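Local coordinates for SusD/RagB family nutrient-binding outer membrane lipoprotein (PDB 4F7A) that probably binds mucin O-glycans at the bacterial surface as a nutrient-capturing outer-membrane lipoprotein of the SusD family, at residues G59-F64 / A430-G435; L203-A208 / K225-S230; M263-A268 / K449-Q454. One frame throughout, in Å; residues are numbered along the deposited sequence.

Interaction 1 (G59-F64 / A430-G435)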
ATOM      1  N   GLY A  59       9.247   1.503   5.930  1.00 13.50           N
ATOM      2  CA  GLY A  59      10.409   0.771   6.402  1.00 12.78           C
ATOM      3  C   GLY A  59      11.016  -0.201   5.409  1.00 12.19           C
ATOM      4  O   GLY A  59      12.060  -0.793   5.703  1.00 12.49           O
ATOM      5  N   TYR A  60      10.408  -0.348   4.226  1.00 12.93           N
ATOM      6  CA  TYR A  60      10.884  -1.317   3.240  1.00 11.45           C
ATOM      7  C   TYR A  60      12.194  -0.901   2.571  1.00 13.00           C
ATOM      8  O   TYR A  60      13.104  -1.723   2.408  1.00 13.15           O
ATOM      9  CB  TYR A  60       9.893  -1.517   2.087  1.00 11.93           C
ATOM     10  CG  TYR A  60       8.628  -2.272   2.374  1.00 11.22           C
ATOM     11  CD1 TYR A  60       8.477  -3.093   3.501  1.00 11.25           C
ATOM     12  CD2 TYR A  60       7.575  -2.198   1.480  1.00 11.10           C
ATOM     13  CE1 TYR A  60       7.281  -3.803   3.714  1.00 12.50           C
ATOM     14  CE2 TYR A  60       6.391  -2.882   1.694  1.00  8.50           C
ATOM     15  CZ  TYR A  60       6.246  -3.681   2.810  1.00 11.09           C
ATOM     16  OH  TYR A  60       5.064  -4.369   2.942  1.00 10.14           O
ATOM     17  N   PHE A  61      12.243   0.345   2.111  1.00 13.29           N
ATOM     18  CA  PHE A  61      13.295   0.800   1.184  1.00 12.66           C
ATOM     19  C   PHE A  61      13.937   2.107   1.603  1.00 13.03           C
ATOM     20  O   PHE A  61      13.376   2.891   2.376  1.00 12.23           O
ATOM     21  CB  PHE A  61      12.758   0.950  -0.251  1.00 12.70           C
ATOM     22  CG  PHE A  61      12.283  -0.335  -0.864  1.00 13.30           C
ATOM     23  CD1 PHE A  61      13.189  -1.338  -1.190  1.00 12.21           C
ATOM     24  CD2 PHE A  61      10.933  -0.538  -1.140  1.00 13.70           C
ATOM     25  CE1 PHE A  61      12.756  -2.532  -1.749  1.00 15.65           C
ATOM     26  CE2 PHE A  61      10.495  -1.750  -1.716  1.00 12.69           C
ATOM     27  CZ  PHE A  61      11.423  -2.742  -2.000  1.00 14.02           C
ATOM     28  N   HIS A  62      15.142   2.338   1.090  1.00 13.05           N
ATOM     29  CA  HIS A  62      15.827   3.620   1.289  1.00 14.73           C
ATOM     30  C   HIS A  62      16.781   3.852   0.137  1.00 14.77           C
ATOM     31  O   HIS A  62      17.303   2.908  -0.451  1.00 15.29           O
ATOM     32  CB  HIS A  62      16.566   3.648   2.632  1.00 14.16           C
ATOM     33  CG  HIS A  62      16.753   5.023   3.193  1.00 15.22           C
ATOM     34  ND1 HIS A  62      17.620   5.937   2.635  1.00 14.95           N
ATOM     35  CD2 HIS A  62      16.184   5.643   4.256  1.00 16.32           C
ATOM     36  CE1 HIS A  62      17.583   7.062   3.335  1.00 20.02           C
ATOM     37  NE2 HIS A  62      16.714   6.910   4.323  1.00 15.49           N
ATOM     38  N   ASP A  63      16.939   5.114  -0.238  1.00 15.43           N
ATOM     39  CA  ASP A  63      17.909   5.511  -1.231  1.00 14.94           C
ATOM     40  C   ASP A  63      19.306   5.502  -0.606  1.00 17.00           C
ATOM     41  O   ASP A  63      19.429   5.406   0.611  1.00 19.07           O
ATOM     42  CB  ASP A  63      17.512   6.890  -1.785  1.00 17.04           C
ATOM     43  CG  ASP A  63      17.938   7.087  -3.235  1.00 18.54           C
ATOM     44  OD1 ASP A  63      19.140   6.928  -3.501  1.00 19.96           O
ATOM     45  OD2 ASP A  63      17.082   7.389  -4.098  1.00 19.69           O
ATOM     46  N   PHE A  64      20.355   5.560  -1.423  1.00 15.94           N
ATOM     47  CA  PHE A  64      21.724   5.682  -0.906  1.00 18.52           C
ATOM     48  C   PHE A  64      22.256   7.114  -1.013  1.00 16.73           C
ATOM     49  O   PHE A  64      23.306   7.435  -0.433  1.00 16.28           O
ATOM     50  CB  PHE A  64      22.691   4.741  -1.651  1.00 18.17           C
ATOM     51  CG  PHE A  64      23.087   5.238  -3.018  1.00 21.00           C
ATOM     52  CD1 PHE A  64      22.201   5.198  -4.073  1.00 23.10           C
ATOM     53  CD2 PHE A  64      24.352   5.771  -3.238  1.00 31.60           C
ATOM     54  CE1 PHE A  64      22.564   5.684  -5.336  1.00 26.20           C
ATOM     55  CE2 PHE A  64      24.723   6.250  -4.501  1.00 30.01           C
ATOM     56  CZ  PHE A  64      23.820   6.210  -5.542  1.00 33.51           C
ATOM     57  N   ALA A 430       4.328  -9.656   4.090  1.00  9.83           N
ATOM     58  CA  ALA A 430       3.596 -10.239   2.976  1.00 11.94           C
ATOM     59  C   ALA A 430       3.144  -9.237   1.927  1.00 10.61           C
ATOM     60  O   ALA A 430       2.935  -9.623   0.780  1.00 12.45           O
ATOM     61  CB  ALA A 430       2.368 -11.026   3.503  1.00 10.99           C
ATOM     62  N   CYS A 431       3.007  -7.953   2.298  1.00 12.09           N
ATOM     63  CA  CYS A 431       2.597  -6.913   1.332  1.00 11.33           C
ATOM     64  C   CYS A 431       3.750  -6.382   0.483  1.00 12.08           C
ATOM     65  O   CYS A 431       3.519  -5.601  -0.440  1.00 12.50           O
ATOM     66  CB  CYS A 431       1.924  -5.742   2.072  1.00 12.72           C
ATOM     67  SG  CYS A 431       0.226  -6.129   2.589  1.00 17.12           S
ATOM     68  N   TRP A 432       4.980  -6.781   0.823  1.00 11.60           N
ATOM     69  CA  TRP A 432       6.192  -6.331   0.144  1.00 10.35           C
ATOM     70  C   TRP A 432       6.098  -6.671  -1.348  1.00 12.43           C
ATOM     71  O   TRP A 432       5.648  -7.771  -1.696  1.00 12.16           O
ATOM     72  CB  TRP A 432       7.405  -7.036   0.774  1.00 11.42           C
ATOM     73  CG  TRP A 432       8.747  -6.574   0.283  1.00  8.61           C
ATOM     74  CD1 TRP A 432       9.540  -5.622   0.855  1.00 13.10           C
ATOM     75  CD2 TRP A 432       9.430  -7.003  -0.896  1.00  7.98           C
ATOM     76  NE1 TRP A 432      10.667  -5.443   0.117  1.00 10.85           N
ATOM     77  CE2 TRP A 432      10.633  -6.292  -0.959  1.00 11.32           C
ATOM     78  CE3 TRP A 432       9.157  -7.957  -1.892  1.00 11.58           C
ATOM     79  CZ2 TRP A 432      11.570  -6.493  -1.980  1.00 10.91           C
ATOM     80  CZ3 TRP A 432      10.076  -8.131  -2.897  1.00 10.44           C
ATOM     81  CH2 TRP A 432      11.266  -7.408  -2.932  1.00 10.99           C
ATOM     82  N   PRO A 433       6.536  -5.749  -2.235  1.00 10.43           N
ATOM     83  CA  PRO A 433       7.223  -4.465  -2.004  1.00 12.50           C
ATOM     84  C   PRO A 433       6.331  -3.220  -1.981  1.00 12.37           C
ATOM     85  O   PRO A 433       6.840  -2.087  -2.103  1.00 13.44           O
ATOM     86  CB  PRO A 433       8.147  -4.387  -3.196  1.00 12.34           C
ATOM     87  CG  PRO A 433       7.281  -4.996  -4.321  1.00  9.52           C
ATOM     88  CD  PRO A 433       6.486  -6.078  -3.669  1.00 12.28           C
ATOM     89  N   GLU A 434       5.035  -3.420  -1.793  1.00 11.17           N
ATOM     90  CA  GLU A 434       4.052  -2.347  -2.003  1.00 11.15           C
ATOM     91  C   GLU A 434       3.947  -1.484  -0.753  1.00 10.42           C
ATOM     92  O   GLU A 434       3.203  -1.798   0.180  1.00 14.31           O
ATOM     93  CB  GLU A 434       2.682  -2.926  -2.396  1.00  9.91           C
ATOM     94  CG  GLU A 434       1.822  -1.953  -3.229  1.00 16.39           C
ATOM     95  CD  GLU A 434       1.422  -0.745  -2.418  1.00 13.15           C
ATOM     96  OE1 GLU A 434       0.544  -0.932  -1.550  1.00 13.33           O
ATOM     97  OE2 GLU A 434       1.986   0.371  -2.636  1.00 15.29           O
ATOM     98  N   GLY A 435       4.660  -0.366  -0.778  1.00 11.57           N
ATOM     99  CA  GLY A 435       4.850   0.469   0.396  1.00 12.88           C
ATOM    100  C   GLY A 435       3.625   1.225   0.881  1.00 11.38           C
ATOM    101  O   GLY A 435       3.547   1.571   2.062  1.00 11.52           O
TER
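Glu434, whose backbone O reaches the edge of the Tyr60 ring, also carries a polar atom gripped by three groups: OE2 takes a salt bridge from Arg127 and hydrogen bonds from Gln50 and the Met436 N, and with OE1 accepting from Glu437 N, Glu434 is the N-cap of helix 435-445, its carboxylate capping the first turn. Tyr60, Phe61 and Trp432 form a buried aromatic cluster in this SusD-type fold. Trp432 points the edge of its five-membered ring at the face of Tyr60, with CD1 3.7 Å above the plane and over its centre, a T-shaped pair whose planes stand at 64°. The tyrosine ring is held at its far end, where OH is hydrogen-bonded to Trp428 O. Phe61 joins from another direction: its CZ lies 3.5 Å from Trp432 NE1, the two rings meeting obliquely, while that NE1 is hydrogen-bonded to Tyr283 OH. The peptide bond between Trp432 and Pro433 is cis, and it folds the proline back over its neighbour's indole. Pro433 CB thus sits 3.7 Å above the centre of the Trp432 ring, and the same CB meets Phe61 CE2 at 3.8 Å.

Interaction 2 (L203-A208 / K225-S230)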
ATOM      1  N   LEU A 203     -10.889  -6.067  -1.439  1.00 10.84           N
ATOM      2  CA  LEU A 203     -10.638  -4.639  -1.225  1.00 11.59           C
ATOM      3  C   LEU A 203     -11.586  -4.082  -0.142  1.00 11.21           C
ATOM      4  O   LEU A 203     -11.160  -3.329   0.759  1.00 12.12           O
ATOM      5  CB  LEU A 203     -10.753  -3.893  -2.565  1.00 11.63           C
ATOM      6  CG  LEU A 203     -10.531  -2.381  -2.546  1.00 12.88           C
ATOM      7  CD1 LEU A 203      -9.182  -1.960  -1.917  1.00 15.22           C
ATOM      8  CD2 LEU A 203     -10.694  -1.828  -3.983  1.00  9.84           C
ATOM      9  N   ARG A 204     -12.860  -4.479  -0.190  1.00 11.88           N
ATOM     10  CA  ARG A 204     -13.812  -4.030   0.841  1.00 11.21           C
ATOM     11  C   ARG A 204     -13.351  -4.471   2.218  1.00 11.19           C
ATOM     12  O   ARG A 204     -13.434  -3.695   3.175  1.00 11.30           O
ATOM     13  CB  ARG A 204     -15.214  -4.558   0.587  1.00 13.76           C
ATOM     14  CG  ARG A 204     -16.247  -4.030   1.573  1.00 12.38           C
ATOM     15  CD  ARG A 204     -17.551  -4.823   1.530  1.00 10.74           C
ATOM     16  NE  ARG A 204     -18.190  -4.819   0.221  1.00 13.59           N
ATOM     17  CZ  ARG A 204     -18.828  -3.800  -0.363  1.00 14.91           C
ATOM     18  NH1 ARG A 204     -18.937  -2.604   0.222  1.00 10.19           N
ATOM     19  NH2 ARG A 204     -19.361  -3.985  -1.587  1.00 14.51           N
ATOM     20  N   LEU A 205     -12.844  -5.704   2.330  1.00 11.88           N
ATOM     21  CA  LEU A 205     -12.362  -6.176   3.620  1.00 11.89           C
ATOM     22  C   LEU A 205     -11.183  -5.339   4.108  1.00 12.22           C
ATOM     23  O   LEU A 205     -11.084  -5.028   5.298  1.00 12.99           O
ATOM     24  CB  LEU A 205     -11.970  -7.639   3.568  1.00 12.78           C
ATOM     25  CG  LEU A 205     -11.516  -8.271   4.884  1.00 15.42           C
ATOM     26  CD1 LEU A 205     -12.591  -8.184   5.962  1.00 14.42           C
ATOM     27  CD2 LEU A 205     -11.151  -9.732   4.598  1.00 11.64           C
ATOM     28  N   ARG A 206     -10.265  -5.007   3.197  1.00 11.07           N
ATOM     29  CA  ARG A 206      -9.148  -4.143   3.545  1.00 11.36           C
ATOM     30  C   ARG A 206      -9.650  -2.827   4.133  1.00 11.05           C
ATOM     31  O   ARG A 206      -9.183  -2.375   5.185  1.00 11.06           O
ATOM     32  CB  ARG A 206      -8.279  -3.831   2.331  1.00 10.24           C
ATOM     33  CG  ARG A 206      -7.226  -2.756   2.600  1.00 11.34           C
ATOM     34  CD  ARG A 206      -6.535  -2.316   1.337  1.00 13.32           C
ATOM     35  NE  ARG A 206      -5.529  -3.251   0.854  1.00 12.05           N
ATOM     36  CZ  ARG A 206      -4.959  -3.141  -0.341  1.00 14.68           C
ATOM     37  NH1 ARG A 206      -5.310  -2.153  -1.144  1.00 13.93           N
ATOM     38  NH2 ARG A 206      -4.035  -4.005  -0.736  1.00 13.45           N
ATOM     39  N   LEU A 207     -10.587  -2.196   3.431  1.00 11.34           N
ATOM     40  CA  LEU A 207     -11.106  -0.893   3.851  1.00 11.25           C
ATOM     41  C   LEU A 207     -11.862  -0.989   5.179  1.00 12.74           C
ATOM     42  O   LEU A 207     -11.794  -0.080   6.004  1.00 11.86           O
ATOM     43  CB  LEU A 207     -11.993  -0.309   2.775  1.00 12.65           C
ATOM     44  CG  LEU A 207     -11.290  -0.055   1.443  1.00 16.58           C
ATOM     45  CD1 LEU A 207     -12.244   0.583   0.456  1.00 14.20           C
ATOM     46  CD2 LEU A 207     -10.045   0.788   1.593  1.00 13.94           C
ATOM     47  N   ALA A 208     -12.565  -2.105   5.363  1.00 11.15           N
ATOM     48  CA  ALA A 208     -13.267  -2.418   6.598  1.00 11.49           C
ATOM     49  C   ALA A 208     -12.321  -2.501   7.785  1.00 11.69           C
ATOM     50  O   ALA A 208     -12.596  -1.914   8.832  1.00 10.94           O
ATOM     51  CB  ALA A 208     -14.059  -3.727   6.438  1.00  9.77           C
ATOM     52  N   LYS A 225     -20.287  -7.960   4.769  1.00 16.37           N
ATOM     53  CA  LYS A 225     -20.534  -7.961   3.338  1.00 16.72           C
ATOM     54  C   LYS A 225     -19.395  -8.593   2.535  1.00 14.20           C
ATOM     55  O   LYS A 225     -19.663  -9.414   1.637  1.00 14.71           O
ATOM     56  CB  LYS A 225     -20.820  -6.541   2.836  1.00 18.49           C
ATOM     57  CG  LYS A 225     -22.183  -5.996   3.290  1.00 23.55           C
ATOM     58  CD  LYS A 225     -22.638  -4.741   2.494  1.00 32.58           C
ATOM     59  CE  LYS A 225     -21.657  -3.630   2.554  1.00 28.43           C
ATOM     60  NZ  LYS A 225     -22.147  -2.314   1.997  1.00 17.43           N
ATOM     61  N   ALA A 226     -18.159  -8.211   2.856  1.00 12.34           N
ATOM     62  CA  ALA A 226     -16.974  -8.737   2.200  1.00 13.88           C
ATOM     63  C   ALA A 226     -16.863 -10.254   2.295  1.00 14.80           C
ATOM     64  O   ALA A 226     -16.630 -10.924   1.294  1.00 15.03           O
ATOM     65  CB  ALA A 226     -15.707  -8.083   2.768  1.00 12.50           C
ATOM     66  N   LEU A 227     -17.083 -10.783   3.490  1.00 14.30           N
ATOM     67  CA  LEU A 227     -16.842 -12.194   3.752  1.00 15.31           C
ATOM     68  C   LEU A 227     -18.077 -13.093   3.582  1.00 16.69           C
ATOM     69  O   LEU A 227     -17.942 -14.307   3.626  1.00 17.30           O
ATOM     70  CB  LEU A 227     -16.191 -12.363   5.121  1.00 13.71           C
ATOM     71  CG  LEU A 227     -14.744 -11.865   5.178  1.00 15.85           C
ATOM     72  CD1 LEU A 227     -14.249 -11.722   6.640  1.00 12.83           C
ATOM     73  CD2 LEU A 227     -13.843 -12.832   4.349  1.00 11.20           C
ATOM     74  N   GLU A 228     -19.264 -12.515   3.360  1.00 16.37           N
ATOM     75  CA  GLU A 228     -20.443 -13.320   3.041  1.00 17.79           C
ATOM     76  C   GLU A 228     -20.812 -13.273   1.567  1.00 18.76           C
ATOM     77  O   GLU A 228     -21.621 -14.052   1.118  1.00 19.77           O
ATOM     78  CB  GLU A 228     -21.639 -12.883   3.881  1.00 20.75           C
ATOM     79  CG  GLU A 228     -21.448 -13.204   5.346  1.00 27.02           C
ATOM     80  CD  GLU A 228     -22.705 -13.038   6.161  1.00 40.54           C
ATOM     81  OE1 GLU A 228     -23.496 -12.096   5.874  1.00 41.61           O
ATOM     82  OE2 GLU A 228     -22.877 -13.849   7.097  1.00 49.23           O
ATOM     83  N   ASN A 229     -20.241 -12.351   0.810  1.00 18.74           N
ATOM     84  CA  ASN A 229     -20.568 -12.297  -0.602  1.00 17.42           C
ATOM     85  C   ASN A 229     -20.201 -13.637  -1.240  1.00 17.38           C
ATOM     86  O   ASN A 229     -19.098 -14.163  -1.024  1.00 16.67           O
ATOM     87  CB  ASN A 229     -19.878 -11.105  -1.256  1.00 18.25           C
ATOM     88  CG  ASN A 229     -20.230 -10.957  -2.748  1.00 21.16           C
ATOM     89  OD1 ASN A 229     -19.794 -11.749  -3.553  1.00 16.45           O
ATOM     90  ND2 ASN A 229     -21.010  -9.939  -3.093  1.00 15.55           N
ATOM     91  N   SER A 230     -21.129 -14.198  -2.007  1.00 15.42           N
ATOM     92  CA  SER A 230     -20.976 -15.560  -2.517  1.00 18.84           C
ATOM     93  C   SER A 230     -19.805 -15.728  -3.502  1.00 18.87           C
ATOM     94  O   SER A 230     -19.380 -16.844  -3.734  1.00 18.94           O
ATOM     95  CB  SER A 230     -22.284 -16.014  -3.178  1.00 21.48           C
ATOM     96  OG  SER A 230     -22.539 -15.198  -4.303  1.00 24.02           O
TER
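Leu205 and Ala226 mark the nearest backbone approach of two consecutive helices, 193-210 and 216-228, with their CA atoms 5.5 Å apart. Such closeness is possible because one partner is so small: Ala226 CB rests 3.7 Å from Leu205 N and practically as near to Leu205 CB. The two follow each other along the chain through a short connection, a packed helix pair consistent with the TPR-like character of the protein. One flank is apolar. There Leu205 and Leu227 meet through their methyl branches, CD1 to CD1 at 4.0 Å, beside Arg341 of helix 334-346. The other flank is polar. Arg204, its CG anti to the backbone N (chi1 -176°), runs past Ala226 with CD 3.7 Å from the Ala226 N, then bends at chi3. Lys225 bends likewise and lays CE over a face of the guanidinium, 3.7 Å from Arg204 NH1. Glu222 and Asp163 each form salt bridges with both cations, and Phe159 O accepts from Arg204 NH1. A leucine in place of Arg204 would probably leave each of these carboxylates short of one positive mate and the Phe159 carbonyl without this donor. The like-charged ends of Arg204 and Lys225 probably lie close together because two acids are shared between them: Glu222 ties Arg204 to helix 216-228, while Asp163 binds both cations to helix 151-174.

Interaction 3 (M263-A268 / K449-Q454)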
HETATM    1  N   MSE A 263      17.565  -1.977   1.004  1.00 12.57           N
HETATM    2  CA  MSE A 263      16.852  -2.535   2.137  1.00 11.73           C
HETATM    3  C   MSE A 263      16.769  -1.548   3.307  1.00 12.16           C
HETATM    4  O   MSE A 263      17.746  -0.888   3.625  1.00 13.66           O
HETATM    5  CB  MSE A 263      17.622  -3.774   2.605  1.00 11.74           C
HETATM    6  CG  MSE A 263      16.866  -4.666   3.557  1.00 12.96           C
HETATM    7 SE   MSE A 263      17.973  -6.153   4.061  0.75  8.00          SE
HETATM    8  CE  MSE A 263      16.578  -7.417   4.525  1.00 12.50           C
ATOM      9  N   GLY A 264      15.605  -1.447   3.952  1.00 10.48           N
ATOM     10  CA  GLY A 264      15.480  -0.597   5.143  1.00 11.54           C
ATOM     11  C   GLY A 264      15.895  -1.327   6.415  1.00 13.04           C
ATOM     12  O   GLY A 264      15.817  -2.561   6.498  1.00 12.02           O
ATOM     13  N   ALA A 265      16.368  -0.578   7.407  1.00 11.40           N
ATOM     14  CA  ALA A 265      16.792  -1.163   8.695  1.00 12.17           C
ATOM     15  C   ALA A 265      15.736  -2.023   9.412  1.00  9.53           C
ATOM     16  O   ALA A 265      16.079  -3.052  10.004  1.00 10.55           O
ATOM     17  CB  ALA A 265      17.305  -0.056   9.661  1.00  9.34           C
ATOM     18  N   THR A 266      14.467  -1.642   9.365  1.00 10.47           N
ATOM     19  CA  THR A 266      13.442  -2.404  10.078  1.00  9.94           C
ATOM     20  C   THR A 266      13.207  -3.751   9.433  1.00 10.51           C
ATOM     21  O   THR A 266      13.121  -4.726  10.129  1.00 11.17           O
ATOM     22  CB  THR A 266      12.077  -1.659  10.250  1.00 10.76           C
ATOM     23  OG1 THR A 266      12.291  -0.356  10.835  1.00 12.15           O
ATOM     24  CG2 THR A 266      11.164  -2.448  11.172  1.00 12.01           C
ATOM     25  N   ILE A 267      13.131  -3.805   8.105  1.00 10.42           N
ATOM     26  CA  ILE A 267      12.918  -5.077   7.424  1.00  9.37           C
ATOM     27  C   ILE A 267      14.167  -5.971   7.560  1.00 10.12           C
ATOM     28  O   ILE A 267      14.026  -7.188   7.703  1.00 11.76           O
ATOM     29  CB  ILE A 267      12.385  -4.887   5.977  1.00  8.87           C
ATOM     30  CG1 ILE A 267      11.778  -6.210   5.462  1.00 12.13           C
ATOM     31  CG2 ILE A 267      13.464  -4.356   5.003  1.00 11.68           C
ATOM     32  CD1 ILE A 267      10.839  -6.030   4.226  1.00 12.18           C
ATOM     33  N   ALA A 268      15.374  -5.393   7.646  1.00 11.24           N
ATOM     34  CA  ALA A 268      16.581  -6.198   7.952  1.00 12.23           C
ATOM     35  C   ALA A 268      16.503  -6.782   9.376  1.00 12.14           C
ATOM     36  O   ALA A 268      16.777  -7.947   9.577  1.00 12.90           O
ATOM     37  CB  ALA A 268      17.845  -5.390   7.796  1.00 11.49           C
ATOM     38  N   LYS A 449       6.595  -2.279  14.554  1.00 11.29           N
ATOM     39  CA  LYS A 449       7.275  -1.213  15.319  1.00 11.59           C
ATOM     40  C   LYS A 449       8.552  -0.778  14.610  1.00 12.01           C
ATOM     41  O   LYS A 449       9.672  -1.216  14.936  1.00 10.41           O
ATOM     42  CB  LYS A 449       7.558  -1.717  16.732  1.00 12.26           C
ATOM     43  CG  LYS A 449       6.320  -2.024  17.507  1.00 13.16           C
ATOM     44  CD  LYS A 449       6.692  -2.312  18.993  1.00 14.11           C
ATOM     45  CE  LYS A 449       5.519  -2.824  19.782  1.00 21.24           C
ATOM     46  NZ  LYS A 449       5.972  -3.120  21.150  1.00 15.40           N
ATOM     47  N   LEU A 450       8.362   0.081  13.617  1.00 10.79           N
ATOM     48  CA  LEU A 450       9.444   0.654  12.850  1.00 11.98           C
ATOM     49  C   LEU A 450      10.428   1.434  13.732  1.00 11.51           C
ATOM     50  O   LEU A 450      10.019   2.150  14.661  1.00 11.11           O
ATOM     51  CB  LEU A 450       8.878   1.621  11.785  1.00 13.17           C
ATOM     52  CG  LEU A 450       7.909   1.101  10.702  1.00 14.22           C
ATOM     53  CD1 LEU A 450       7.537   2.240   9.726  1.00 13.96           C
ATOM     54  CD2 LEU A 450       8.466  -0.087   9.937  1.00 13.21           C
ATOM     55  N   PHE A 451      11.716   1.302  13.419  1.00 11.27           N
ATOM     56  CA  PHE A 451      12.721   2.162  14.005  1.00 10.52           C
ATOM     57  C   PHE A 451      12.354   3.615  13.747  1.00 12.32           C
ATOM     58  O   PHE A 451      11.957   3.972  12.631  1.00 11.79           O
ATOM     59  CB  PHE A 451      14.105   1.906  13.388  1.00 10.72           C
ATOM     60  CG  PHE A 451      14.728   0.604  13.797  1.00 12.46           C
ATOM     61  CD1 PHE A 451      15.057   0.368  15.123  1.00 10.64           C
ATOM     62  CD2 PHE A 451      15.045  -0.348  12.846  1.00 12.35           C
ATOM     63  CE1 PHE A 451      15.646  -0.796  15.507  1.00 10.80           C
ATOM     64  CE2 PHE A 451      15.630  -1.539  13.212  1.00 13.95           C
ATOM     65  CZ  PHE A 451      15.947  -1.773  14.549  1.00  8.77           C
ATOM     66  N   LYS A 452      12.531   4.452  14.767  1.00 13.65           N
ATOM     67  CA  LYS A 452      12.300   5.908  14.655  1.00 13.82           C
ATOM     68  C   LYS A 452      13.440   6.639  13.959  1.00 13.89           C
ATOM     69  O   LYS A 452      14.573   6.195  13.995  1.00 13.94           O
ATOM     70  CB  LYS A 452      12.147   6.544  16.034  1.00 13.79           C
ATOM     71  CG  LYS A 452      11.288   5.778  17.057  1.00 15.55           C
ATOM     72  CD  LYS A 452       9.863   5.521  16.626  1.00 15.01           C
ATOM     73  CE  LYS A 452       9.032   4.950  17.792  1.00 18.07           C
ATOM     74  NZ  LYS A 452       7.608   4.718  17.450  1.00 16.38           N
ATOM     75  N   VAL A 453      13.136   7.791  13.356  1.00 13.53           N
ATOM     76  CA  VAL A 453      14.152   8.580  12.692  1.00 14.21           C
ATOM     77  C   VAL A 453      15.244   8.972  13.681  1.00 15.19           C
ATOM     78  O   VAL A 453      14.969   9.242  14.836  1.00 13.20           O
ATOM     79  CB  VAL A 453      13.579   9.846  11.958  1.00 14.20           C
ATOM     80  CG1 VAL A 453      12.580   9.421  10.884  1.00 15.13           C
ATOM     81  CG2 VAL A 453      12.981  10.869  12.955  1.00 12.10           C
ATOM     82  N   GLN A 454      16.495   8.963  13.239  1.00 15.45           N
ATOM     83  CA  GLN A 454      17.604   9.302  14.141  1.00 16.09           C
ATOM     84  C   GLN A 454      17.687  10.806  14.341  1.00 17.15           C
ATOM     85  O   GLN A 454      18.017  11.275  15.438  1.00 15.73           O
ATOM     86  CB  GLN A 454      18.915   8.756  13.578  1.00 15.35           C
ATOM     87  CG  GLN A 454      18.843   7.253  13.311  1.00 15.16           C
ATOM     88  CD  GLN A 454      20.172   6.566  13.459  1.00 15.59           C
ATOM     89  OE1 GLN A 454      21.224   7.216  13.460  1.00 15.24           O
ATOM     90  NE2 GLN A 454      20.141   5.244  13.576  1.00 15.96           N
TER
HETATM   91  O   HOH W   1      12.351   2.508  10.171  1.00 14.23           O
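Phe451 lays the edge of its ring against the first turn of helix 265-273, overlapping the backbone of Ala265 and Thr266. Its CE2 comes 3.6 Å from Ala265 O, which lies near the ring plane, and Thr266 N also sits at this edge. Ala265 adds its methyl group, with CB 3.9 Å from Phe451 CD2. Gly264 is the N-cap residue of the helix, so the loop residue docks where the first turn begins. Thr266 is the polar centre of the arrangement. Phe451 N donates to Thr266 OG1 over 3.1 Å, with an N-H...O angle of 158°, a moderately straight bond. The ring of Phe451 is swung beside its own backbone N (chi1 -72°), and this brings CD2 to the same hydroxyl, 3.4 Å from Thr266 OG1. A water molecule completes the polar circuit: it lies 2.9 Å from Thr266 OG1 and donates to Phe451 O at the same distance. One threonine oxygen thus serves both polar ends of the Phe451 backbone, the N-H directly and the carbonyl through water. The methyl branch of Thr266 does a different job, since CG2 meets Leu450 CD2 at 3.8 Å, the two side chains crossing at about a right angle. Trp428 of helix 416-431 touches both of these residues, so the apolar side of the threonine continues into a neighbouring helix. Segment 449-454 has no regular secondary structure, and its central residues are extended, with backbone angles close to polyproline II. A chain of this shape makes few hydrogen bonds to itself, and the contact illustrates how one helix hydroxyl can satisfy a loop N-H directly and, with a bridging water, the carbonyl of the same residue, probably fixing the path of the loop.

In the fold
Interactions 1 and 3 are neighbours, with centres about 10 Å apart, whereas interaction 2 lies about 26 and 32 Å away from them, centre to centre, on the side of the chain's middle opposite interaction 3. Interactions 1 and 3 are joined at the end of the small antiparallel pair of strands 61-62 and 262-263, where Tyr60 O and Gly264 N are 3.0 Å apart, a probable hydrogen bond, and Ile267 packs on Trp432. Along the chain their segments alternate, so early, middle and late parts of the sequence interlock there. Interaction 2, by contrast, is local, joining helices 193-210 and 216-228 inside the long loop that interaction 1 closes. Helical pairing and long-range loop docking thus coexist in one SusD-type fold.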